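Local structure of homoprotocatechuate 2,3-dioxygenase (Brevibacterium fuscum, 4Z6M) at residues E179-Q182 with T188-A191. The protein probably catalyses the iron(II)-dependent, extradiol ring-opening of homoprotocatechuate (3,4-dihydroxyphenylacetate) with molecular oxygen. The protein carries 1 engineered substitution. Numbering follows the deposited sequence.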
loop_
_atom_site.group_PDB
_atom_site.type_symbol
_atom_site.label_atom_id
_atom_site.label_comp_id
_atom_site.label_asym_id
_atom_site.label_seq_id
_atom_site.Cartn_x
_atom_site.Cartn_y
_atom_site.Cartn_z
ATOM N N GLU A 179 -0.640 24.350 -13.094
ATOM C CA GLU A 179 -0.505 23.674 -14.377
ATOM C C GLU A 179 -1.594 24.115 -15.343
ATOM O O GLU A 179 -2.639 24.611 -14.929
ATOM C CB GLU A 179 -0.570 22.160 -14.189
ATOM C CG GLU A 179 0.445 21.650 -13.158
ATOM C CD GLU A 179 0.840 20.199 -13.345
ATOM O OE1 GLU A 179 0.885 19.763 -14.489
ATOM O OE2 GLU A 179 1.137 19.492 -12.339
ATOM N N ASP A 180 -1.349 23.928 -16.633
ATOM C CA ASP A 180 -2.353 24.211 -17.656
ATOM C C ASP A 180 -2.122 23.363 -18.886
ATOM O O ASP A 180 -1.086 22.682 -19.001
ATOM C CB ASP A 180 -2.451 25.708 -17.948
ATOM C CG ASP A 180 -1.257 26.298 -18.633
ATOM O OD1 ASP A 180 -0.190 25.702 -18.707
ATOM O OD2 ASP A 180 -1.378 27.453 -19.054
ATOM N N ILE A 181 -3.129 23.376 -19.762
ATOM C CA ILE A 181 -3.046 22.657 -21.022
ATOM C C ILE A 181 -3.325 23.648 -22.143
ATOM O O ILE A 181 -4.354 24.319 -22.123
ATOM C CB ILE A 181 -4.072 21.496 -21.083
ATOM C CG1 ILE A 181 -3.742 20.425 -20.047
ATOM C CG2 ILE A 181 -4.143 20.883 -22.480
ATOM C CD1 ILE A 181 -4.777 19.324 -19.922
ATOM N N GLN A 182 -2.421 23.695 -23.117
ATOM C CA GLN A 182 -2.539 24.586 -24.276
ATOM C C GLN A 182 -2.203 23.841 -25.545
ATOM O O GLN A 182 -1.696 22.729 -25.495
ATOM C CB GLN A 182 -1.591 25.781 -24.127
ATOM C CG GLN A 182 -1.884 26.653 -22.934
ATOM C CD GLN A 182 -1.046 27.906 -22.908
ATOM O OE1 GLN A 182 -0.730 28.494 -23.954
ATOM N NE2 GLN A 182 -0.727 28.352 -21.726
ATOM N N THR A 188 -6.090 27.757 -24.943
ATOM C CA THR A 188 -6.006 27.154 -23.608
ATOM C C THR A 188 -7.234 26.281 -23.374
ATOM O O THR A 188 -8.364 26.718 -23.622
ATOM C CB THR A 188 -5.872 28.232 -22.512
ATOM O OG1 THR A 188 -4.694 28.995 -22.741
ATOM C CG2 THR A 188 -5.800 27.607 -21.131
ATOM N N TYR A 189 -7.000 25.055 -22.910
ATOM C CA TYR A 189 -8.048 24.086 -22.695
ATOM C C TYR A 189 -8.403 23.885 -21.222
ATOM O O TYR A 189 -9.518 23.432 -20.938
ATOM C CB TYR A 189 -7.661 22.748 -23.306
ATOM C CG TYR A 189 -7.501 22.824 -24.795
ATOM C CD1 TYR A 189 -6.293 23.200 -25.384
ATOM C CD2 TYR A 189 -8.580 22.571 -25.638
ATOM C CE1 TYR A 189 -6.182 23.279 -26.765
ATOM C CE2 TYR A 189 -8.458 22.644 -27.004
ATOM C CZ TYR A 189 -7.256 23.007 -27.571
ATOM O OH TYR A 189 -7.158 23.092 -28.936
ATOM N N ALA A 190 -7.470 24.173 -20.304
ATOM C CA ALA A 190 -7.681 23.893 -18.898
ATOM C C ALA A 190 -6.590 24.569 -18.100
ATOM O O ALA A 190 -5.484 24.757 -18.604
ATOM C CB ALA A 190 -7.681 22.400 -18.649
ATOM N N ALA A 191 -6.901 24.936 -16.869
ATOM C CA ALA A 191 -5.936 25.496 -15.943
ATOM C C ALA A 191 -6.286 25.069 -14.524
ATOM O O ALA A 191 -7.456 24.868 -14.201
ATOM C CB ALA A 191 -5.918 27.011 -16.026
#
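Ile181 is held by both backbone polar atoms to two successive residues of the antiparallel strand 188-191. Its N donates to Ala190 O at 3.0 Å, and its O accepts from Tyr189 N at 2.9 Å in a nearly straight bond (174° at the hydrogen). Because the two bonds use Tyr189 N and Ala190 O, Tyr189 is the extra residue of a beta bulge: Asp180 pairs with Ala191, Ile181 with Ala190, then Gln182 with Thr188. The backbone N of Ala190, inside the bulge, is buried without a partner. On the Ile181–Ala190 face the packing is apolar. CG2 of Ile181, anti to its backbone N, meets Tyr189 CB at 4.1 Å, the two side chains crossing at about a right angle, and Ile181 CD1 lies more loosely beside Ala190 CB. The Tyr189 ring turns its edge to the chain, with Ile181 O in the ring plane 4.0 Å from Tyr189 CD1; the Tyr189 hydroxyl is hydrogen-bonded to Asp183 OD2, and Glu329 and Val332 of helix 329-333 pack against the Tyr189 side chain. The other face is tight at Asp180, whose CB lies 3.2 Å from Ala190 O, and looser toward the partly exposed Gln182. There the Gln182 chain runs out straight past CG and slants over Thr188, Gln182 CG lying 3.7 Å from Thr188 OG1. The Gln182 amide turns back along its own strand: Gln182 NE2 donates to Asp180 OD2 at 2.9 Å, OD2 lying in the amide plane while NE2 stands 41° out of the carboxylate plane. Asp180 OD2 also forms a salt bridge with Arg167, and OD1 bonds Thr284, so the carboxylate ties the hairpin to helix 163-172 and strand 283-286. The whole is a bulged beta hairpin, two neighbouring strands of a βαβββ module typical of the glyoxalase/dioxygenase fold, whose sheet curves around the iron(II) ion lying about 10 Å from the Ala190 side chain.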